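Long-range contacts in galactan 1,3-beta-galactosidase (Phanerochaete chrysosporium, PDB 7BYS), which probably hydrolyses beta-1,3-galactan from the chain end as a family 43 glycoside hydrolase that also carries a calcium-bearing carbohydrate-binding module: residues Q2-T10 and S267-L275; G325-L335 and N416-I424. All coordinates share one frame; numbering follows the deposited sequence. Where two conformers were deposited one is given.

Interaction 1: residues Q2-T10 and S267-L275; sequences QIVSGAAWT and SSRYIWYPL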
loop_
_atom_site.group_PDB
_atom_site.type_symbol
_atom_site.label_atom_id
_atom_site.label_comp_id
_atom_site.label_asym_id
_atom_site.label_seq_id
_atom_site.Cartn_x
_atom_site.Cartn_y
_atom_site.Cartn_z
ATOM N N GLN A 2 -8.636 -13.897 -0.871
ATOM C CA GLN A 2 -7.737 -13.592 0.234
ATOM C C GLN A 2 -6.863 -12.413 -0.162
ATOM O O GLN A 2 -6.166 -12.471 -1.182
ATOM C CB GLN A 2 -6.861 -14.799 0.579
ATOM C CG GLN A 2 -7.558 -15.881 1.389
ATOM C CD GLN A 2 -6.719 -17.138 1.504
ATOM O OE1 GLN A 2 -6.005 -17.505 0.572
ATOM N NE2 GLN A 2 -6.797 -17.801 2.653
ATOM N N ILE A 3 -6.903 -11.353 0.639
ATOM C CA ILE A 3 -6.026 -10.195 0.482
ATOM C C ILE A 3 -4.891 -10.357 1.478
ATOM O O ILE A 3 -5.116 -10.333 2.690
ATOM C CB ILE A 3 -6.790 -8.888 0.736
ATOM C CG1 ILE A 3 -7.889 -8.723 -0.316
ATOM C CG2 ILE A 3 -5.829 -7.688 0.725
ATOM C CD1 ILE A 3 -8.785 -7.552 -0.060
ATOM N N VAL A 4 -3.668 -10.501 0.970
ATOM C CA VAL A 4 -2.527 -10.933 1.772
ATOM C C VAL A 4 -1.414 -9.899 1.595
ATOM O O VAL A 4 -0.622 -9.953 0.648
ATOM C CB VAL A 4 -2.065 -12.343 1.400
ATOM C CG1 VAL A 4 -0.961 -12.784 2.339
ATOM C CG2 VAL A 4 -3.252 -13.303 1.462
ATOM N N SER A 5 -1.361 -8.926 2.499
ATOM C CA SER A 5 -0.455 -7.795 2.343
ATOM C C SER A 5 0.998 -8.243 2.444
ATOM O O SER A 5 1.395 -8.919 3.396
ATOM C CB SER A 5 -0.744 -6.764 3.426
ATOM O OG SER A 5 -1.957 -6.098 3.125
ATOM N N GLY A 6 1.808 -7.827 1.482
ATOM C CA GLY A 6 3.203 -8.176 1.433
ATOM C C GLY A 6 3.524 -9.275 0.448
ATOM O O GLY A 6 4.683 -9.409 0.046
ATOM N N ALA A 7 2.528 -10.053 0.044
ATOM C CA ALA A 7 2.746 -11.103 -0.934
ATOM C C ALA A 7 2.895 -10.501 -2.328
ATOM O O ALA A 7 2.502 -9.361 -2.589
ATOM C CB ALA A 7 1.565 -12.070 -0.926
ATOM N N ALA A 8 3.471 -11.284 -3.233
ATOM C CA ALA A 8 3.573 -10.898 -4.639
ATOM C C ALA A 8 2.238 -11.197 -5.308
ATOM O O ALA A 8 1.952 -12.342 -5.670
ATOM C CB ALA A 8 4.706 -11.665 -5.317
ATOM N N TRP A 9 1.409 -10.171 -5.463
ATOM C CA TRP A 9 0.072 -10.351 -6.015
ATOM C C TRP A 9 0.146 -10.416 -7.528
ATOM O O TRP A 9 0.834 -9.616 -8.165
ATOM C CB TRP A 9 -0.822 -9.161 -5.681
ATOM C CG TRP A 9 -1.112 -8.945 -4.252
ATOM C CD1 TRP A 9 -0.655 -9.671 -3.195
ATOM C CD2 TRP A 9 -1.938 -7.914 -3.706
ATOM N NE1 TRP A 9 -1.134 -9.147 -2.018
ATOM C CE2 TRP A 9 -1.932 -8.072 -2.308
ATOM C CE3 TRP A 9 -2.701 -6.883 -4.268
ATOM C CZ2 TRP A 9 -2.648 -7.230 -1.453
ATOM C CZ3 TRP A 9 -3.401 -6.039 -3.421
ATOM C CH2 TRP A 9 -3.377 -6.223 -2.024
ATOM N N THR A 10 -0.596 -11.356 -8.099
ATOM C CA THR A 10 -0.583 -11.572 -9.534
ATOM C C THR A 10 -1.960 -11.287 -10.111
ATOM O O THR A 10 -2.987 -11.449 -9.441
ATOM C CB THR A 10 -0.154 -13.004 -9.898
ATOM O OG1 THR A 10 -1.066 -13.948 -9.325
ATOM C CG2 THR A 10 1.256 -13.271 -9.392
ATOM N N SER A 267 9.228 -4.651 -7.312
ATOM C CA SER A 267 8.767 -5.570 -6.288
ATOM C C SER A 267 8.207 -4.847 -5.071
ATOM O O SER A 267 7.970 -5.480 -4.036
ATOM C CB SER A 267 9.891 -6.535 -5.900
ATOM O OG SER A 267 10.238 -7.347 -7.017
ATOM N N SER A 268 7.980 -3.537 -5.172
ATOM C CA SER A 268 7.231 -2.851 -4.128
ATOM C C SER A 268 5.864 -3.513 -3.973
ATOM O O SER A 268 5.220 -3.876 -4.960
ATOM C CB SER A 268 7.052 -1.368 -4.477
ATOM O OG SER A 268 8.308 -0.717 -4.654
ATOM N N ARG A 269 5.433 -3.690 -2.723
ATOM C CA ARG A 269 4.271 -4.515 -2.417
ATOM C C ARG A 269 3.046 -3.648 -2.152
ATOM O O ARG A 269 3.134 -2.424 -2.010
ATOM C CB ARG A 269 4.545 -5.456 -1.225
ATOM C CG ARG A 269 5.660 -6.499 -1.461
ATOM C CD ARG A 269 5.480 -7.274 -2.764
ATOM N NE ARG A 269 6.485 -8.336 -2.903
ATOM C CZ ARG A 269 6.883 -8.839 -4.064
ATOM N NH1 ARG A 269 6.380 -8.392 -5.198
ATOM N NH2 ARG A 269 7.812 -9.798 -4.083
ATOM N N TYR A 270 1.889 -4.301 -2.111
ATOM C CA TYR A 270 0.609 -3.649 -1.893
ATOM C C TYR A 270 0.136 -4.038 -0.503
ATOM O O TYR A 270 -0.035 -5.230 -0.208
ATOM C CB TYR A 270 -0.381 -4.088 -2.976
ATOM C CG TYR A 270 0.188 -3.839 -4.356
ATOM C CD1 TYR A 270 0.363 -2.543 -4.834
ATOM C CD2 TYR A 270 0.589 -4.900 -5.167
ATOM C CE1 TYR A 270 0.909 -2.307 -6.078
ATOM C CE2 TYR A 270 1.151 -4.673 -6.420
ATOM C CZ TYR A 270 1.303 -3.377 -6.871
ATOM O OH TYR A 270 1.867 -3.143 -8.116
ATOM N N ILE A 271 -0.027 -3.037 0.352
ATOM C CA ILE A 271 -0.405 -3.221 1.740
ATOM C C ILE A 271 -1.836 -2.711 1.839
ATOM O O ILE A 271 -2.075 -1.498 1.889
ATOM C CB ILE A 271 0.549 -2.466 2.676
ATOM C CG1 ILE A 271 2.035 -2.804 2.385
ATOM C CG2 ILE A 271 0.205 -2.754 4.129
ATOM C CD1 ILE A 271 2.373 -4.287 2.343
ATOM N N TRP A 272 -2.793 -3.634 1.817
ATOM C CA TRP A 272 -4.213 -3.305 1.905
ATOM C C TRP A 272 -4.776 -3.903 3.183
ATOM O O TRP A 272 -4.628 -5.109 3.422
ATOM C CB TRP A 272 -5.004 -3.894 0.744
ATOM C CG TRP A 272 -4.770 -3.309 -0.612
ATOM C CD1 TRP A 272 -3.752 -2.495 -1.021
ATOM C CD2 TRP A 272 -5.576 -3.552 -1.757
ATOM N NE1 TRP A 272 -3.886 -2.211 -2.364
ATOM C CE2 TRP A 272 -5.008 -2.847 -2.833
ATOM C CE3 TRP A 272 -6.743 -4.292 -1.972
ATOM C CZ2 TRP A 272 -5.572 -2.860 -4.108
ATOM C CZ3 TRP A 272 -7.299 -4.299 -3.232
ATOM C CH2 TRP A 272 -6.710 -3.602 -4.285
ATOM N N TYR A 273 -5.427 -3.070 3.990
ATOM C CA TYR A 273 -6.039 -3.504 5.236
ATOM C C TYR A 273 -7.404 -2.850 5.387
ATOM O O TYR A 273 -7.629 -1.744 4.877
ATOM C CB TYR A 273 -5.193 -3.074 6.437
ATOM C CG TYR A 273 -3.880 -3.789 6.598
ATOM C CD1 TYR A 273 -3.819 -5.172 6.683
ATOM C CD2 TYR A 273 -2.683 -3.073 6.681
ATOM C CE1 TYR A 273 -2.598 -5.831 6.857
ATOM C CE2 TYR A 273 -1.469 -3.716 6.859
ATOM C CZ TYR A 273 -1.425 -5.091 6.929
ATOM O OH TYR A 273 -0.197 -5.710 7.095
ATOM N N PRO A 274 -8.319 -3.487 6.111
ATOM C CA PRO A 274 -9.551 -2.789 6.488
ATOM C C PRO A 274 -9.218 -1.545 7.299
ATOM O O PRO A 274 -8.299 -1.538 8.119
ATOM C CB PRO A 274 -10.308 -3.824 7.339
ATOM C CG PRO A 274 -9.679 -5.167 6.984
ATOM C CD PRO A 274 -8.233 -4.830 6.706
ATOM N N LEU A 275 -9.963 -0.487 7.053
ATOM C CA LEU A 275 -9.878 0.738 7.835
ATOM C C LEU A 275 -11.201 0.794 8.581
ATOM O O LEU A 275 -12.244 1.094 7.990
ATOM C CB LEU A 275 -9.693 1.940 6.919
ATOM C CG LEU A 275 -9.151 3.245 7.497
ATOM C CD1 LEU A 275 -7.802 3.048 8.195
ATOM C CD2 LEU A 275 -9.012 4.280 6.375
HETATM O O HOH W 1 1.480 -7.138 -1.377
#
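Trp-9 swings its CG away from its own carbonyl carbon and beside its backbone N (chi1 -64°), and Trp-272 does the same, so the far rim of the first indole is carried onto the face of the second. The result is a T-shaped pair: the planes stand at 86°, Trp-9 CZ3 lies over the centre of the Trp-272 ring system, and Trp-9 CH2 is 3.5 Å from Trp-272 CD2. One face of Trp-9 receives a CH-pi contact, Tyr-270 CB being 3.8 Å from the six-membered ring centroid. The indole is kept from turning by its NE1, which donates to Val-4 O at 2.8 Å and an almost straight 174°, with the acceptor in the ring plane. Ala-7 N reaches Val-4 O from the opposite face of the carbonyl, closing the type II turn of Val-4 to Ala-7; Gly-6 fits there because a CB would jam against the preceding carbonyl oxygen. Across the contact, Trp-272 N donates to Ser-5 OG at 2.9 Å, and that hydroxyl also lies over the rim of one Tyr-273 ring face. Water 1 joins both backbones, accepting from Gly-6 N and from Tyr-270 N and donating to Ala-7 O. Further along, Ala-8 CB sits over one face of the Arg-269 guanidinium, toward its rim, 3.7 Å from Arg-269 NH1. Strand 269-276 pairs through its backbone with strand 252-259 of the last propeller blade; Ile-3 joins its backbone to Trp-290 of strand 290-293, while Val-4 and Ala-7 touch Trp-354 of strand 352-360 in the binding module.

Interaction 2: residues G325-L335 and N416-I424; sequences GFSGGKAVGYL and NYAADLDKI. With CA (calcium ion), chain F; NAG (2-acetamido-2-deoxy-beta-D-glucopyranose), chain E.
Asp-422 and Ser-327 meet at the tight end of this contact, in the calcium site. With CG anti to the backbone N (chi1 -177°), the Asp-422 carboxylate divides its work: OD1 binds calcium at 2.3 Å, while OD2 accepts from Ser-327 N at 2.8 Å through its syn lone pair, the N-H pointing at it at 167°. The carbonyl oxygens of Ser-327, Lys-330 and Asp-422 also bind the ion, and Glu-308 and Glu-310 complete its shell. Asp-422 and Lys-423 form a classic beta bulge against strand 352-360. Next along, Val-332 and Leu-421 make an antiparallel hydrogen-bonded pair, Val-332 N to Leu-421 O at 2.8 Å and Leu-421 N to Val-332 O at 2.9 Å. Leu-335 CD1 then packs on Leu-421 CB at 3.7 Å, inside the module. The other end is looser, with Tyr-334 exposed. Ala-418 N still donates to Leu-335 O at 2.8 Å, but from above the carbonyl plane; water 4 accepts from Leu-335 N, and Tyr-334 CD2 comes no nearer than 4.2 Å to Tyr-417 CE1. The Tyr-417 ring turns an edge to Leu-335 O and is stacked with His-337, and an alanine here would probably leave His-337 without its stacking partner and Tyr-334 without its flank. Tyr-334 and Asp-420 bind beta-D-galactose in another structure of this protein; Asp-420 OD1 lies 3.3 Å from Gly-333 CA. The chemistry thus implies two roles: an all-oxygen calcium site that ties the loop to strand 420-426, and a more loosely packed end that carries two galactose-binding residues.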
loop_
_atom_site.group_PDB
_atom_site.type_symbol
_atom_site.label_atom_id
_atom_site.label_comp_id
_atom_site.label_asym_id
_atom_site.label_seq_id
_atom_site.Cartn_x
_atom_site.Cartn_y
_atom_site.Cartn_z
ATOM N N GLY A 325 8.739 -5.694 22.545
ATOM C CA GLY A 325 8.020 -5.681 21.289
ATOM C C GLY A 325 7.631 -7.036 20.747
ATOM O O GLY A 325 6.983 -7.107 19.697
ATOM N N PHE A 326 7.991 -8.112 21.450
ATOM C CA PHE A 326 7.767 -9.487 21.009
ATOM C C PHE A 326 6.568 -10.110 21.705
ATOM O O PHE A 326 6.375 -9.936 22.914
ATOM C CB PHE A 326 8.962 -10.378 21.370
ATOM C CG PHE A 326 10.268 -9.923 20.814
ATOM C CD1 PHE A 326 10.365 -9.418 19.534
ATOM C CD2 PHE A 326 11.419 -10.045 21.572
ATOM C CE1 PHE A 326 11.590 -9.011 19.027
ATOM C CE2 PHE A 326 12.640 -9.641 21.071
ATOM C CZ PHE A 326 12.728 -9.122 19.802
ATOM N N SER A 327 5.819 -10.911 20.956
ATOM C CA SER A 327 4.798 -11.746 21.563
ATOM C C SER A 327 5.470 -12.734 22.512
ATOM O O SER A 327 6.519 -13.314 22.199
ATOM C CB SER A 327 4.056 -12.497 20.455
ATOM O OG SER A 327 3.137 -13.416 21.016
ATOM N N GLY A 328 4.881 -12.908 23.696
ATOM C CA GLY A 328 5.499 -13.713 24.723
ATOM C C GLY A 328 6.741 -13.099 25.324
ATOM O O GLY A 328 7.379 -13.737 26.172
ATOM N N GLY A 329 7.095 -11.877 24.931
ATOM C CA GLY A 329 8.281 -11.229 25.436
ATOM C C GLY A 329 9.578 -11.794 24.913
ATOM O O GLY A 329 10.641 -11.398 25.391
ATOM N N LYS A 330 9.528 -12.707 23.940
ATOM C CA LYS A 330 10.719 -13.429 23.511
ATOM C C LYS A 330 10.690 -13.657 22.007
ATOM O O LYS A 330 9.625 -13.712 21.388
ATOM C CB LYS A 330 10.837 -14.787 24.219
ATOM C CG LYS A 330 11.008 -14.662 25.727
ATOM C CD LYS A 330 11.203 -16.002 26.398
ATOM C CE LYS A 330 11.323 -15.807 27.903
ATOM N NZ LYS A 330 11.988 -14.512 28.243
ATOM N N ALA A 331 11.880 -13.790 21.426
ATOM C CA ALA A 331 12.040 -14.125 20.020
ATOM C C ALA A 331 13.271 -15.010 19.898
ATOM O O ALA A 331 14.021 -15.194 20.859
ATOM C CB ALA A 331 12.186 -12.866 19.151
ATOM N N VAL A 332 13.494 -15.536 18.700
ATOM C CA VAL A 332 14.686 -16.327 18.405
ATOM C C VAL A 332 15.625 -15.468 17.571
ATOM O O VAL A 332 15.251 -14.980 16.494
ATOM C CB VAL A 332 14.340 -17.643 17.696
ATOM C CG1 VAL A 332 15.621 -18.368 17.277
ATOM C CG2 VAL A 332 13.515 -18.524 18.619
ATOM N N GLY A 333 16.837 -15.261 18.085
ATOM C CA GLY A 333 17.868 -14.529 17.392
ATOM C C GLY A 333 18.997 -15.443 16.937
ATOM O O GLY A 333 18.980 -16.655 17.124
ATOM N N TYR A 334 19.988 -14.821 16.309
ATOM C CA TYR A 334 21.123 -15.550 15.749
ATOM C C TYR A 334 20.656 -16.676 14.822
ATOM O O TYR A 334 21.184 -17.794 14.828
ATOM C CB TYR A 334 22.111 -15.993 16.838
ATOM C CG TYR A 334 22.689 -14.806 17.602
ATOM C CD1 TYR A 334 21.929 -14.124 18.550
ATOM C CD2 TYR A 334 23.975 -14.346 17.351
ATOM C CE1 TYR A 334 22.433 -13.037 19.237
ATOM C CE2 TYR A 334 24.493 -13.257 18.037
ATOM C CZ TYR A 334 23.715 -12.605 18.975
ATOM O OH TYR A 334 24.224 -11.524 19.660
ATOM N N LEU A 335 19.624 -16.378 14.033
ATOM C CA LEU A 335 19.127 -17.283 13.012
ATOM C C LEU A 335 19.883 -17.042 11.725
ATOM O O LEU A 335 20.243 -15.909 11.395
ATOM C CB LEU A 335 17.642 -17.045 12.744
ATOM C CG LEU A 335 16.705 -17.629 13.791
ATOM C CD1 LEU A 335 15.270 -17.164 13.491
ATOM C CD2 LEU A 335 16.801 -19.156 13.856
ATOM N N ASN A 416 24.117 -15.559 5.705
ATOM C CA ASN A 416 23.765 -14.317 6.366
ATOM C C ASN A 416 22.811 -14.579 7.529
ATOM O O ASN A 416 22.087 -15.576 7.562
ATOM C CB ASN A 416 23.078 -13.383 5.368
ATOM C CG ASN A 416 21.893 -14.049 4.658
ATOM O OD1 ASN A 416 22.017 -15.138 4.100
ATOM N ND2 ASN A 416 20.743 -13.390 4.678
ATOM N N TYR A 417 22.810 -13.659 8.492
ATOM C CA TYR A 417 21.833 -13.718 9.572
ATOM C C TYR A 417 20.455 -13.294 9.069
ATOM O O TYR A 417 20.308 -12.265 8.394
ATOM C CB TYR A 417 22.252 -12.792 10.709
ATOM C CG TYR A 417 23.383 -13.325 11.552
ATOM C CD1 TYR A 417 23.179 -14.374 12.436
ATOM C CD2 TYR A 417 24.653 -12.778 11.465
ATOM C CE1 TYR A 417 24.215 -14.864 13.213
ATOM C CE2 TYR A 417 25.694 -13.260 12.243
ATOM C CZ TYR A 417 25.468 -14.301 13.111
ATOM O OH TYR A 417 26.504 -14.782 13.882
ATOM N N ALA A 418 19.442 -14.090 9.408
ATOM C CA ALA A 418 18.055 -13.721 9.177
ATOM C C ALA A 418 17.614 -12.715 10.231
ATOM O O ALA A 418 18.343 -12.405 11.174
ATOM C CB ALA A 418 17.151 -14.957 9.253
ATOM N N ALA A 419 16.399 -12.197 10.073
ATOM C CA ALA A 419 15.858 -11.363 11.132
ATOM C C ALA A 419 15.471 -12.215 12.339
ATOM O O ALA A 419 15.357 -13.440 12.261
ATOM C CB ALA A 419 14.637 -10.572 10.641
ATOM N N ASP A 420 15.290 -11.552 13.475
ATOM C CA ASP A 420 14.848 -12.240 14.681
ATOM C C ASP A 420 13.385 -12.647 14.552
ATOM O O ASP A 420 12.526 -11.817 14.236
ATOM C CB ASP A 420 15.036 -11.338 15.903
ATOM C CG ASP A 420 16.491 -11.000 16.162
ATOM O OD1 ASP A 420 17.370 -11.747 15.695
ATOM O OD2 ASP A 420 16.752 -9.982 16.846
ATOM N N LEU A 421 13.086 -13.917 14.820
ATOM C CA LEU A 421 11.748 -14.459 14.597
ATOM C C LEU A 421 10.970 -14.496 15.906
ATOM O O LEU A 421 11.393 -15.138 16.871
ATOM C CB LEU A 421 11.835 -15.856 13.983
ATOM C CG LEU A 421 10.509 -16.433 13.472
ATOM C CD1 LEU A 421 9.964 -15.656 12.262
ATOM C CD2 LEU A 421 10.677 -17.909 13.116
ATOM N N ASP A 422 9.826 -13.806 15.931
ATOM C CA ASP A 422 8.977 -13.692 17.109
ATOM C C ASP A 422 7.984 -14.843 17.191
ATOM O O ASP A 422 7.902 -15.522 18.221
ATOM C CB ASP A 422 8.223 -12.354 17.045
ATOM C CG ASP A 422 7.360 -12.097 18.253
ATOM O OD1 ASP A 422 7.397 -12.876 19.219
ATOM O OD2 ASP A 422 6.626 -11.084 18.239
ATOM N N LYS A 423 7.214 -15.051 16.129
ATOM C CA LYS A 423 6.199 -16.093 16.072
ATOM C C LYS A 423 5.776 -16.230 14.619
ATOM O O LYS A 423 6.165 -15.430 13.760
ATOM C CB LYS A 423 4.976 -15.757 16.943
ATOM C CG LYS A 423 4.234 -14.478 16.547
ATOM C CD LYS A 423 2.901 -14.389 17.277
ATOM C CE LYS A 423 2.053 -13.256 16.738
ATOM N NZ LYS A 423 0.651 -13.380 17.244
ATOM N N ILE A 424 4.973 -17.258 14.350
ATOM C CA ILE A 424 4.308 -17.427 13.066
ATOM C C ILE A 424 2.821 -17.609 13.330
ATOM O O ILE A 424 2.414 -18.062 14.403
ATOM C CB ILE A 424 4.879 -18.591 12.212
ATOM C CG1 ILE A 424 4.517 -19.966 12.806
ATOM C CG2 ILE A 424 6.390 -18.449 12.043
ATOM C CD1 ILE A 424 4.937 -21.141 11.932
HETATM CA CA CA F . 7.644 -14.706 20.619
HETATM C C1 NAG E . 19.286 -11.750 1.698
HETATM C C2 NAG E . 19.533 -11.140 0.326
HETATM C C3 NAG E . 20.953 -10.724 0.164
HETATM C C4 NAG E . 21.400 -9.801 1.262
HETATM C C5 NAG E . 21.171 -10.422 2.636
HETATM C C6 NAG E . 21.490 -9.408 3.693
HETATM C C7 NAG E . 18.109 -11.894 -1.666
HETATM C C8 NAG E . 17.733 -12.938 -2.724
HETATM N N2 NAG E . 19.173 -12.168 -0.703
HETATM O O3 NAG E . 21.086 -10.041 -1.113
HETATM O O4 NAG E . 22.796 -9.519 1.137
HETATM O O5 NAG E . 19.773 -10.841 2.794
HETATM O O6 NAG E . 21.356 -10.006 4.957
HETATM O O7 NAG E . 17.534 -10.857 -1.631
HETATM O O HOH W 2 5.097 -8.795 18.358
HETATM O O HOH W 3 0.635 -12.946 20.194
HETATM O O HOH W 4 18.577 -13.536 13.722
#

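In the fold
The two contacts follow one another along the chain and do not touch: their centres are 23 Å apart and their nearest atoms about 12 Å. Interaction 1 belongs to the five-bladed propeller of the family 43 domain, interaction 2 to the beta-sandwich binding module, and strand 352-360 of that module is met by both, at Trp-354 from residues 2-10 and at Phe-359 and Ala-360 from interaction 2. Interaction 1 lies near the galactose site of the propeller: the Ile-271 side chain is about 8 Å from that of Gln-242, and the Tyr-270 side chain about 10 Å from that of Arg-82. Interaction 2 instead contains parts of the calcium site and of a separate galactose site.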